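Local coordinates for protein methionine gamma-lyase (Trichomonas vaginalis, PDB 1PFF) that belongs to the Cys/Met metabolism family of pyridoxal-phosphate-dependent enzymes and is built from four copies of its chain, at residues A[201-206]-A[311-316]; A[208-213]-A[317-322]; A[223-228]-A[246-251]; A[121-126]-A[144-149]. One frame throughout, in Å; residues are numbered along the deposited sequence.

Contact 1 (A[201-206]-A[311-316]); sequences KRAAEN and VGCENV
N206 carries the polar half of this contact, holding the loop 311-316 directly through ND2 and, by way of a water, through OD1. Its CG lies anti to the carbonyl carbon, beside the backbone N (chi1 -75°), bringing the carboxamide to the loop. N206 ND2 donates to G312 O at 3.0 Å along a fairly straight path (N-H...O 153°) and makes a second, bent and therefore weak bond of 2.9 Å to E314 O. On the other branch, N206 OD1 accepts from water 1 at 2.9 Å, and the same water accepts from V316 N at the start of helix 316-328. An asparagine suits this place because one flat group serves two carbonyls and, through the water, a backbone N-H. There N315 takes the N-cap position, its OD1 bonding Q317 N.

In the packing, CB of N206 rests on V311 CG1 at 3.6 Å, while V316 slides past the amide in the opposite sense, its CB 3.5 Å from N206 OD1. A203 has only a methyl to place, so the loop can come close: A203 CB touches V311 O at 3.5 Å and lies beside C313 SG.

The contact ties helix 183-216 to the connection between strand 306-310 and helix 316-328. I319 of that helix lies against N206 and V311, S246 touches A203, and M198 of the second subunit packs on C313.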
loop_
_atom_site.group_PDB
_atom_site.type_symbol
_atom_site.label_atom_id
_atom_site.label_comp_id
_atom_site.label_asym_id
_atom_site.label_seq_id
_atom_site.Cartn_x
_atom_site.Cartn_y
_atom_site.Cartn_z
ATOM N N LYS A 201 -2.494 21.929 16.597
ATOM C CA LYS A 201 -3.129 22.936 17.440
ATOM C C LYS A 201 -3.834 22.348 18.658
ATOM O O LYS A 201 -3.686 22.865 19.770
ATOM C CB LYS A 201 -4.069 23.816 16.601
ATOM C CG LYS A 201 -3.305 24.631 15.540
ATOM C CD LYS A 201 -4.193 25.646 14.829
ATOM C CE LYS A 201 -3.330 26.657 14.082
ATOM N NZ LYS A 201 -4.063 27.280 12.962
ATOM N N ARG A 202 -4.577 21.262 18.472
ATOM C CA ARG A 202 -5.195 20.596 19.632
ATOM C C ARG A 202 -4.152 20.059 20.614
ATOM O O ARG A 202 -4.319 20.206 21.828
ATOM C CB ARG A 202 -6.164 19.485 19.223
ATOM C CG ARG A 202 -6.945 18.878 20.429
ATOM C CD ARG A 202 -8.129 19.730 20.916
ATOM N NE ARG A 202 -9.397 19.256 20.345
ATOM C CZ ARG A 202 -10.397 20.039 19.933
ATOM N NH1 ARG A 202 -10.311 21.359 20.028
ATOM N NH2 ARG A 202 -11.496 19.496 19.419
ATOM N N ALA A 203 -3.090 19.436 20.104
ATOM C CA ALA A 203 -2.017 18.965 20.998
ATOM C C ALA A 203 -1.370 20.115 21.774
ATOM O O ALA A 203 -1.130 19.990 22.982
ATOM C CB ALA A 203 -0.967 18.180 20.231
ATOM N N ALA A 204 -1.083 21.224 21.086
ATOM C CA ALA A 204 -0.467 22.387 21.740
ATOM C C ALA A 204 -1.398 23.006 22.773
ATOM O O ALA A 204 -0.952 23.411 23.847
ATOM C CB ALA A 204 -0.022 23.441 20.715
ATOM N N GLU A 205 -2.684 23.102 22.422
ATOM C CA GLU A 205 -3.714 23.579 23.340
ATOM C C GLU A 205 -3.761 22.737 24.593
ATOM O O GLU A 205 -3.783 23.277 25.696
ATOM C CB GLU A 205 -5.090 23.545 22.675
ATOM C CG GLU A 205 -5.571 24.904 22.243
ATOM C CD GLU A 205 -6.609 24.844 21.135
ATOM O OE1 GLU A 205 -7.300 23.811 20.995
ATOM O OE2 GLU A 205 -6.709 25.835 20.389
ATOM N N ASN A 206 -3.810 21.416 24.407
ATOM C CA ASN A 206 -3.770 20.473 25.508
ATOM C C ASN A 206 -2.490 20.678 26.301
ATOM O O ASN A 206 -2.514 20.683 27.520
ATOM C CB ASN A 206 -3.819 19.027 24.998
ATOM C CG ASN A 206 -5.212 18.603 24.524
ATOM O OD1 ASN A 206 -6.187 19.351 24.642
ATOM N ND2 ASN A 206 -5.302 17.389 23.977
ATOM N N VAL A 311 2.477 15.399 24.316
ATOM C CA VAL A 311 1.033 15.521 24.571
ATOM C C VAL A 311 0.248 15.253 23.287
ATOM O O VAL A 311 0.559 15.811 22.232
ATOM C CB VAL A 311 0.677 16.916 25.157
ATOM C CG1 VAL A 311 -0.827 17.040 25.456
ATOM C CG2 VAL A 311 1.499 17.203 26.414
ATOM N N GLY A 312 -0.765 14.395 23.379
ATOM C CA GLY A 312 -1.568 14.042 22.220
ATOM C C GLY A 312 -2.874 14.807 22.139
ATOM O O GLY A 312 -3.065 15.809 22.834
ATOM N N CYS A 313 -3.788 14.315 21.304
ATOM C CA CYS A 313 -5.038 15.013 21.028
ATOM C C CYS A 313 -6.245 14.478 21.795
ATOM O O CYS A 313 -7.377 14.850 21.486
ATOM C CB CYS A 313 -5.333 14.967 19.534
ATOM S SG CYS A 313 -4.069 15.787 18.556
ATOM N N GLU A 314 -6.004 13.630 22.789
ATOM C CA GLU A 314 -7.077 13.099 23.641
ATOM C C GLU A 314 -7.770 14.237 24.394
ATOM O O GLU A 314 -7.246 15.354 24.452
ATOM C CB GLU A 314 -6.518 12.085 24.650
ATOM C CG GLU A 314 -5.786 10.891 24.043
ATOM C CD GLU A 314 -4.274 11.066 24.014
ATOM O OE1 GLU A 314 -3.795 12.221 23.957
ATOM O OE2 GLU A 314 -3.560 10.042 24.041
ATOM N N ASN A 315 -8.944 13.963 24.970
ATOM C CA ASN A 315 -9.565 14.904 25.903
ATOM C C ASN A 315 -8.544 15.279 26.969
ATOM O O ASN A 315 -7.986 14.399 27.622
ATOM C CB ASN A 315 -10.796 14.281 26.567
ATOM C CG ASN A 315 -11.595 15.282 27.405
ATOM O OD1 ASN A 315 -11.042 16.089 28.159
ATOM N ND2 ASN A 315 -12.912 15.210 27.287
ATOM N N VAL A 316 -8.294 16.575 27.136
ATOM C CA VAL A 316 -7.235 17.039 28.043
ATOM C C VAL A 316 -7.454 16.586 29.490
ATOM O O VAL A 316 -6.500 16.295 30.204
ATOM C CB VAL A 316 -7.007 18.587 27.954
ATOM C CG1 VAL A 316 -8.199 19.375 28.512
ATOM C CG2 VAL A 316 -5.701 18.979 28.638
HETATM O O HOH W 1 -8.948 18.513 24.827
#

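Contact 2 (A[208-213]-A[317-322]); sequences QKVAEF and QDIIDD
D322 OD2, two residues beyond the I320 that packs on V210 and F213, is gripped by two backbone N-H groups, those of H266 and V268, an anchor that suits a buried carboxylate. Between the helical segments themselves the meeting is apolar. The clearest piece is a CH-pi contact: I320 CG2 stands over one face of the F213 ring, 3.8 Å from the ring centroid and 16° off the normal, a little toward the rim on the CD1 side. This branch of I320 points there because CG2 lies anti to the backbone N, the other branch, CG1, being folded beside that N (chi1 -69°). I320 CG1 in turn approaches V210 CG2 at 4.3 Å. V210 CG2 also meets I319 CG2 at 4.0 Å, the two side chains crossing at about a right angle. The short-segment axes pass 10.1 Å apart, crossing at -26°, and the compact beta-branched side chains and the aromatic ring fill the space between them.

Polar residues line the outer margins. Q317 NE2 donates to D321 OD1 at 2.9 Å and Q208 NE2 to E212 OE1 at 3.1 Å, each one turn along its own helix and each meeting the carboxylate from above its plane. With such bonds kept within each helix, the joining of the two segments probably rests on close packing rather than on directional bonds.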
loop_
_atom_site.group_PDB
_atom_site.type_symbol
_atom_site.label_atom_id
_atom_site.label_comp_id
_atom_site.label_asym_id
_atom_site.label_seq_id
_atom_site.Cartn_x
_atom_site.Cartn_y
_atom_site.Cartn_z
ATOM N N GLN A 208 -0.447 23.302 26.797
ATOM C CA GLN A 208 -0.472 24.479 27.690
ATOM C C GLN A 208 -1.180 24.113 29.003
ATOM O O GLN A 208 -0.685 24.407 30.097
ATOM C CB GLN A 208 -1.153 25.690 27.020
ATOM C CG GLN A 208 -1.084 26.995 27.848
ATOM C CD GLN A 208 0.348 27.516 28.028
ATOM O OE1 GLN A 208 1.121 27.529 27.078
ATOM N NE2 GLN A 208 0.686 27.960 29.239
ATOM N N LYS A 209 -2.324 23.443 28.880
ATOM C CA LYS A 209 -3.125 23.052 30.041
ATOM C C LYS A 209 -2.417 22.024 30.919
ATOM O O LYS A 209 -2.397 22.170 32.143
ATOM C CB LYS A 209 -4.498 22.523 29.607
ATOM C CG LYS A 209 -5.372 23.564 28.911
ATOM C CD LYS A 209 -6.004 24.521 29.910
ATOM C CE LYS A 209 -7.451 24.825 29.540
ATOM N NZ LYS A 209 -8.361 24.559 30.698
ATOM N N VAL A 210 -1.835 21.000 30.285
ATOM C CA VAL A 210 -1.058 19.979 30.987
ATOM C C VAL A 210 0.145 20.624 31.705
ATOM O O VAL A 210 0.407 20.346 32.878
ATOM C CB VAL A 210 -0.625 18.842 30.031
ATOM C CG1 VAL A 210 0.322 17.856 30.715
ATOM C CG2 VAL A 210 -1.851 18.091 29.487
ATOM N N ALA A 211 0.862 21.491 30.996
ATOM C CA ALA A 211 2.025 22.163 31.567
ATOM C C ALA A 211 1.647 22.946 32.831
ATOM O O ALA A 211 2.349 22.894 33.841
ATOM C CB ALA A 211 2.691 23.073 30.524
ATOM N N GLU A 212 0.523 23.653 32.784
ATOM C CA GLU A 212 0.063 24.418 33.942
ATOM C C GLU A 212 -0.341 23.511 35.105
ATOM O O GLU A 212 -0.049 23.819 36.270
ATOM C CB GLU A 212 -1.066 25.374 33.541
ATOM C CG GLU A 212 -0.550 26.513 32.665
ATOM C CD GLU A 212 -1.649 27.391 32.096
ATOM O OE1 GLU A 212 -1.314 28.450 31.516
ATOM O OE2 GLU A 212 -2.835 27.025 32.219
ATOM N N PHE A 213 -0.977 22.383 34.791
ATOM C CA PHE A 213 -1.340 21.402 35.818
ATOM C C PHE A 213 -0.068 20.872 36.496
ATOM O O PHE A 213 -0.003 20.780 37.730
ATOM C CB PHE A 213 -2.172 20.245 35.227
ATOM C CG PHE A 213 -1.961 18.930 35.932
ATOM C CD1 PHE A 213 -2.576 18.678 37.155
ATOM C CD2 PHE A 213 -1.123 17.961 35.388
ATOM C CE1 PHE A 213 -2.363 17.470 37.834
ATOM C CE2 PHE A 213 -0.902 16.754 36.054
ATOM C CZ PHE A 213 -1.528 16.509 37.284
ATOM N N GLN A 317 -8.715 16.513 29.902
ATOM C CA GLN A 317 -9.054 16.101 31.262
ATOM C C GLN A 317 -8.629 14.655 31.525
ATOM O O GLN A 317 -8.152 14.352 32.606
ATOM C CB GLN A 317 -10.548 16.297 31.536
ATOM C CG GLN A 317 -10.917 16.430 33.024
ATOM C CD GLN A 317 -9.943 17.293 33.812
ATOM O OE1 GLN A 317 -9.792 18.481 33.524
ATOM N NE2 GLN A 317 -9.263 16.694 34.792
ATOM N N ASP A 318 -8.797 13.777 30.531
ATOM C CA ASP A 318 -8.340 12.387 30.628
ATOM C C ASP A 318 -6.829 12.293 30.801
ATOM O O ASP A 318 -6.334 11.452 31.557
ATOM C CB ASP A 318 -8.721 11.600 29.383
ATOM C CG ASP A 318 -10.209 11.411 29.237
ATOM O OD1 ASP A 318 -10.943 11.485 30.252
ATOM O OD2 ASP A 318 -10.720 11.170 28.126
ATOM N N ILE A 319 -6.104 13.150 30.087
ATOM C CA ILE A 319 -4.653 13.187 30.192
ATOM C C ILE A 319 -4.272 13.647 31.592
ATOM O O ILE A 319 -3.455 13.007 32.246
ATOM C CB ILE A 319 -4.033 14.122 29.118
ATOM C CG1 ILE A 319 -4.429 13.668 27.701
ATOM C CG2 ILE A 319 -2.513 14.195 29.279
ATOM C CD1 ILE A 319 -3.984 14.643 26.586
ATOM N N ILE A 320 -4.881 14.743 32.048
ATOM C CA ILE A 320 -4.599 15.279 33.381
ATOM C C ILE A 320 -4.957 14.253 34.467
ATOM O O ILE A 320 -4.178 14.034 35.393
ATOM C CB ILE A 320 -5.293 16.662 33.600
ATOM C CG1 ILE A 320 -4.622 17.731 32.713
ATOM C CG2 ILE A 320 -5.205 17.100 35.064
ATOM C CD1 ILE A 320 -5.399 19.058 32.611
ATOM N N ASP A 321 -6.114 13.611 34.327
ATOM C CA ASP A 321 -6.548 12.584 35.288
ATOM C C ASP A 321 -5.504 11.478 35.465
ATOM O O ASP A 321 -5.188 11.091 36.589
ATOM C CB ASP A 321 -7.904 11.981 34.871
ATOM C CG ASP A 321 -9.063 12.935 35.100
ATOM O OD1 ASP A 321 -8.855 13.984 35.750
ATOM O OD2 ASP A 321 -10.222 12.730 34.662
ATOM N N ASP A 322 -4.968 10.994 34.348
ATOM C CA ASP A 322 -3.958 9.932 34.322
ATOM C C ASP A 322 -2.690 10.341 35.069
ATOM O O ASP A 322 -2.188 9.602 35.925
ATOM C CB ASP A 322 -3.624 9.597 32.865
ATOM C CG ASP A 322 -2.800 8.327 32.708
ATOM O OD1 ASP A 322 -2.793 7.475 33.612
ATOM O OD2 ASP A 322 -2.129 8.092 31.681
#

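Contact 3 (A[223-228]-A[246-251]); sequences VYYPGL and SMIAFD
Y224 lies along the neighbouring strand 247-251, so that its ring reaches past A249 to D251. The CG atom sits anti to the carbonyl carbon, beside the backbone N (chi1 -51°), which lays the ring with its edge to the A249-F250 peptide and brings the hydroxyl forward. Y224 OH then donates to D251 OD2 at 2.6 Å, meeting the carboxylate from above its plane, the two flat groups being turned 74° against each other. Tyrosine fits because it combines a long apolar body with a polar end, and the ring also has the small A249 CB beside it, 4.1 Å from Y224 CD1.

Y225 faces the other way along the strand. Y225 CD1 has M247 O 3.2 Å away, at the ring edge and in its plane; I248 CG1 lies 3.6 Å from Y225 CD1, while Y225 OH bonds G245 O. On the opposite face of the sheet from Y224 and A249, V223 packs its CG1 on I248 CG2 and its CG2 on F250 CB at 4.1 Å.

Between these side chains the backbones pair in antiparallel fashion. Y224 and A249 form the hydrogen-bonded pair, Y224 N to A249 O at 2.7 Å and A249 N to Y224 O at 3.0 Å; V223 and F250 form the non-hydrogen-bonded pair. A type I turn from Y225 to L228 follows.

Strand 223-224 is one of the two outermost strands of this sheet within the chain. Strand 306-310 borders 247-251 on its other side, and helix 183-216 covers Y225.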
loop_
_atom_site.group_PDB
_atom_site.type_symbol
_atom_site.label_atom_id
_atom_site.label_comp_id
_atom_site.label_asym_id
_atom_site.label_seq_id
_atom_site.Cartn_x
_atom_site.Cartn_y
_atom_site.Cartn_z
ATOM N N VAL A 223 9.157 22.364 35.626
ATOM C CA VAL A 223 8.533 22.037 34.338
ATOM C C VAL A 223 9.199 22.806 33.194
ATOM O O VAL A 223 9.434 24.016 33.283
ATOM C CB VAL A 223 7.003 22.311 34.327
ATOM C CG1 VAL A 223 6.391 21.952 32.962
ATOM C CG2 VAL A 223 6.315 21.533 35.441
ATOM N N TYR A 224 9.514 22.092 32.125
ATOM C CA TYR A 224 10.117 22.702 30.949
ATOM C C TYR A 224 9.082 22.750 29.833
ATOM O O TYR A 224 8.742 21.728 29.243
ATOM C CB TYR A 224 11.369 21.926 30.533
ATOM C CG TYR A 224 12.321 21.702 31.689
ATOM C CD1 TYR A 224 12.303 20.511 32.421
ATOM C CD2 TYR A 224 13.234 22.692 32.056
ATOM C CE1 TYR A 224 13.179 20.315 33.497
ATOM C CE2 TYR A 224 14.104 22.507 33.123
ATOM C CZ TYR A 224 14.073 21.325 33.834
ATOM O OH TYR A 224 14.939 21.145 34.886
ATOM N N TYR A 225 8.532 23.938 29.601
ATOM C CA TYR A 225 7.534 24.147 28.547
ATOM C C TYR A 225 7.559 25.609 28.101
ATOM O O TYR A 225 7.419 26.513 28.933
ATOM C CB TYR A 225 6.122 23.736 29.005
ATOM C CG TYR A 225 5.097 23.864 27.890
ATOM C CD1 TYR A 225 5.152 23.028 26.769
ATOM C CD2 TYR A 225 4.105 24.845 27.933
ATOM C CE1 TYR A 225 4.229 23.146 25.719
ATOM C CE2 TYR A 225 3.163 24.975 26.884
ATOM C CZ TYR A 225 3.245 24.126 25.779
ATOM O OH TYR A 225 2.333 24.239 24.755
ATOM N N PRO A 226 7.787 25.853 26.810
ATOM C CA PRO A 226 7.914 27.228 26.292
ATOM C C PRO A 226 6.749 28.174 26.617
ATOM O O PRO A 226 6.979 29.374 26.729
ATOM C CB PRO A 226 8.046 27.020 24.779
ATOM C CG PRO A 226 8.687 25.668 24.665
ATOM C CD PRO A 226 8.021 24.848 25.753
ATOM N N GLY A 227 5.543 27.639 26.794
ATOM C CA GLY A 227 4.376 28.439 27.122
ATOM C C GLY A 227 4.276 28.937 28.557
ATOM O O GLY A 227 3.424 29.773 28.861
ATOM N N LEU A 228 5.118 28.426 29.443
ATOM C CA LEU A 228 5.141 28.903 30.834
ATOM C C LEU A 228 5.983 30.173 30.944
ATOM O O LEU A 228 7.112 30.207 30.447
ATOM C CB LEU A 228 5.679 27.834 31.789
ATOM C CG LEU A 228 4.880 26.534 31.924
ATOM C CD1 LEU A 228 5.631 25.575 32.827
ATOM C CD2 LEU A 228 3.448 26.767 32.437
ATOM N N SER A 246 3.730 20.712 21.615
ATOM C CA SER A 246 3.097 19.702 22.480
ATOM C C SER A 246 4.108 18.843 23.252
ATOM O O SER A 246 3.742 17.870 23.911
ATOM C CB SER A 246 2.114 18.837 21.686
ATOM O OG SER A 246 2.711 18.337 20.506
ATOM N N MET A 247 5.378 19.223 23.179
ATOM C CA MET A 247 6.401 18.579 23.985
ATOM C C MET A 247 6.520 19.279 25.322
ATOM O O MET A 247 6.585 20.509 25.391
ATOM C CB MET A 247 7.754 18.620 23.278
ATOM C CG MET A 247 7.839 17.726 22.059
ATOM S SD MET A 247 7.737 15.950 22.432
ATOM C CE MET A 247 8.566 15.803 24.050
ATOM N N ILE A 248 6.536 18.483 26.386
ATOM C CA ILE A 248 6.815 18.975 27.719
ATOM C C ILE A 248 7.907 18.098 28.299
ATOM O O ILE A 248 7.973 16.899 28.002
ATOM C CB ILE A 248 5.563 18.873 28.628
ATOM C CG1 ILE A 248 4.423 19.749 28.094
ATOM C CG2 ILE A 248 5.911 19.290 30.078
ATOM C CD1 ILE A 248 3.082 19.433 28.752
ATOM N N ALA A 249 8.762 18.689 29.117
ATOM C CA ALA A 249 9.597 17.880 29.982
ATOM C C ALA A 249 9.424 18.383 31.402
ATOM O O ALA A 249 9.006 19.520 31.624
ATOM C CB ALA A 249 11.057 17.900 29.538
ATOM N N PHE A 250 9.693 17.520 32.367
ATOM C CA PHE A 250 9.633 17.926 33.760
ATOM C C PHE A 250 10.507 17.045 34.625
ATOM O O PHE A 250 10.737 15.866 34.306
ATOM C CB PHE A 250 8.186 18.020 34.294
ATOM C CG PHE A 250 7.431 16.723 34.280
ATOM C CD1 PHE A 250 6.758 16.302 33.133
ATOM C CD2 PHE A 250 7.342 15.942 35.435
ATOM C CE1 PHE A 250 6.032 15.095 33.131
ATOM C CE2 PHE A 250 6.622 14.733 35.437
ATOM C CZ PHE A 250 5.969 14.319 34.286
ATOM N N ASP A 251 11.013 17.648 35.698
ATOM C CA ASP A 251 11.752 16.921 36.717
ATOM C C ASP A 251 10.820 16.410 37.797
ATOM O O ASP A 251 9.928 17.123 38.273
ATOM C CB ASP A 251 12.829 17.798 37.355
ATOM C CG ASP A 251 13.963 18.108 36.412
ATOM O OD1 ASP A 251 14.186 17.326 35.455
ATOM O OD2 ASP A 251 14.676 19.127 36.546
#

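Contact 4 (A[121-126]-A[144-149]); sequences NTFASP and TKYING
K145 and Y146 meet T122 and F123 in the first shell. T122 turns its methyl to the lysine, T122 CG2 lying 3.4 Å from K145 CG, and further along the bent chain K145 CD approaches F123 CZ at 3.7 Å. The F123 and Y146 side chains cross at about a right angle, with F123 CD1 3.7 Å from Y146 CE1 at the edge of the tyrosine ring. That ring leans on the 121-126 backbone, Y146 CD1 coming within 3.4 Å of T122 O. Water 2 bridges the segments: it donates to F123 O at 2.7 Å and joins Y146 OH at 3.0 Å. Toward the C-terminal end of 121-126, P126 CD touches I147 CD1 (4.5 Å).

A second shell sets these groups. T122 OG1 bonds D120 OD2 and S142 N, consistent with a fixed rotation in which T122 CG2 lies anti to the backbone N (chi1 -66°) and faces K145. Y146 OH is also bonded to S246 OG, K145 NZ to L274 O, and R199 binds the carbonyls of Y146 and I147.

The two segments follow the C-terminal ends of parallel strands 116-120 and 138-142, where enzymes of this fold generally place their cofactor. The touch is mostly carbon, with the T122 and F123 carbonyl oxygens against the Y146 ring and one bridging water; T122, K145 and Y146 each combine carbon contacts across the segments with a polar tie to other parts of the fold.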
loop_
_atom_site.group_PDB
_atom_site.type_symbol
_atom_site.label_atom_id
_atom_site.label_comp_id
_atom_site.label_asym_id
_atom_site.label_seq_id
_atom_site.Cartn_x
_atom_site.Cartn_y
_atom_site.Cartn_z
ATOM N N ASN A 121 12.749 22.017 12.341
ATOM C CA ASN A 121 11.444 22.549 12.750
ATOM C C ASN A 121 10.446 21.430 13.065
ATOM O O ASN A 121 9.231 21.642 13.048
ATOM C CB ASN A 121 10.892 23.442 11.631
ATOM C CG ASN A 121 9.780 24.371 12.092
ATOM O OD1 ASN A 121 9.826 24.950 13.192
ATOM N ND2 ASN A 121 8.781 24.549 11.224
ATOM N N THR A 122 10.963 20.245 13.370
ATOM C CA THR A 122 10.121 19.077 13.618
ATOM C C THR A 122 9.072 19.329 14.706
ATOM O O THR A 122 7.887 19.124 14.489
ATOM C CB THR A 122 10.990 17.872 13.997
ATOM O OG1 THR A 122 11.800 17.488 12.870
ATOM C CG2 THR A 122 10.131 16.651 14.291
ATOM N N PHE A 123 9.510 19.772 15.877
ATOM C CA PHE A 123 8.606 19.797 17.017
ATOM C C PHE A 123 7.605 20.953 17.017
ATOM O O PHE A 123 6.451 20.772 17.428
ATOM C CB PHE A 123 9.379 19.621 18.320
ATOM C CG PHE A 123 9.779 18.184 18.567
ATOM C CD1 PHE A 123 8.841 17.257 19.006
ATOM C CD2 PHE A 123 11.059 17.750 18.288
ATOM C CE1 PHE A 123 9.192 15.921 19.214
ATOM C CE2 PHE A 123 11.425 16.422 18.492
ATOM C CZ PHE A 123 10.490 15.507 18.956
ATOM N N ALA A 124 8.023 22.106 16.497
ATOM C CA ALA A 124 7.090 23.215 16.257
ATOM C C ALA A 124 6.123 22.906 15.099
ATOM O O ALA A 124 4.908 23.153 15.217
ATOM C CB ALA A 124 7.854 24.529 15.989
ATOM N N SER A 125 6.666 22.375 13.995
ATOM C CA SER A 125 5.910 22.088 12.758
ATOM C C SER A 125 5.632 23.383 11.979
ATOM O O SER A 125 5.679 24.471 12.562
ATOM C CB SER A 125 4.591 21.352 13.063
ATOM O OG SER A 125 3.519 22.276 13.133
ATOM N N PRO A 126 5.328 23.274 10.679
ATOM C CA PRO A 126 5.037 24.450 9.840
ATOM C C PRO A 126 3.785 25.194 10.318
ATOM O O PRO A 126 3.618 26.363 9.977
ATOM C CB PRO A 126 4.779 23.843 8.456
ATOM C CG PRO A 126 5.439 22.486 8.508
ATOM C CD PRO A 126 5.200 22.016 9.914
ATOM N N THR A 144 7.655 12.088 10.781
ATOM C CA THR A 144 7.112 11.098 11.709
ATOM C C THR A 144 6.252 11.706 12.813
ATOM O O THR A 144 5.163 11.205 13.098
ATOM C CB THR A 144 8.274 10.280 12.345
ATOM O OG1 THR A 144 9.044 9.657 11.308
ATOM C CG2 THR A 144 7.739 9.098 13.151
ATOM N N LYS A 145 6.744 12.786 13.420
ATOM C CA LYS A 145 6.147 13.329 14.640
ATOM C C LYS A 145 4.778 13.997 14.453
ATOM O O LYS A 145 3.827 13.671 15.171
ATOM C CB LYS A 145 7.123 14.275 15.351
ATOM C CG LYS A 145 8.575 13.804 15.331
ATOM C CD LYS A 145 8.971 13.139 16.626
ATOM C CE LYS A 145 10.089 12.127 16.400
ATOM N NZ LYS A 145 9.649 10.731 16.704
ATOM N N TYR A 146 4.674 14.917 13.500
ATOM C CA TYR A 146 3.450 15.707 13.357
ATOM C C TYR A 146 2.832 15.715 11.964
ATOM O O TYR A 146 1.609 15.720 11.830
ATOM C CB TYR A 146 3.669 17.137 13.863
ATOM C CG TYR A 146 4.024 17.178 15.329
ATOM C CD1 TYR A 146 5.356 17.266 15.744
ATOM C CD2 TYR A 146 3.028 17.088 16.309
ATOM C CE1 TYR A 146 5.692 17.283 17.101
ATOM C CE2 TYR A 146 3.349 17.102 17.659
ATOM C CZ TYR A 146 4.679 17.202 18.053
ATOM O OH TYR A 146 4.989 17.220 19.396
ATOM N N ILE A 147 3.664 15.721 10.930
ATOM C CA ILE A 147 3.136 15.841 9.577
ATOM C C ILE A 147 2.329 14.587 9.207
ATOM O O ILE A 147 1.203 14.706 8.716
ATOM C CB ILE A 147 4.250 16.228 8.555
ATOM C CG1 ILE A 147 4.799 17.619 8.910
ATOM C CG2 ILE A 147 3.699 16.269 7.141
ATOM C CD1 ILE A 147 6.137 17.949 8.311
ATOM N N ASN A 148 2.886 13.409 9.494
ATOM C CA ASN A 148 2.149 12.146 9.372
ATOM C C ASN A 148 1.055 12.024 10.432
ATOM O O ASN A 148 1.254 12.407 11.584
ATOM C CB ASN A 148 3.089 10.941 9.492
ATOM C CG ASN A 148 2.380 9.615 9.221
ATOM O OD1 ASN A 148 1.682 9.468 8.221
ATOM N ND2 ASN A 148 2.551 8.655 10.119
ATOM N N GLY A 149 -0.089 11.466 10.045
ATOM C CA GLY A 149 -1.222 11.351 10.947
ATOM C C GLY A 149 -1.182 10.203 11.943
ATOM O O GLY A 149 -2.127 10.036 12.717
HETATM O O HOH W 2 5.862 20.030 20.009
#

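Overall arrangement
Contacts 1, 2 and 3 form one continuous cluster around helix 183-216, while contact 4 lies in the loops that follow two strands of the seven-stranded sheet. Contacts 1 and 2 use successive parts of that helix, their centres 9 Å apart, and I319 of contact 2 reaches into contact 1, its CD1 3.6 Å from E314 OE1. Contact 3 lies about 12 Å from contact 2 and 14 Å from contact 1, centre to centre; V311 N probably bonds S246 O at 2.8 Å. Contact 4 meets contact 3 where M247 CG packs 3.2 Å from F123 CD1. Bound 1,2-ethanediol, probably from the crystallisation liquor, lies about 4 Å from the K145 side chain and about 3 Å from that of V223.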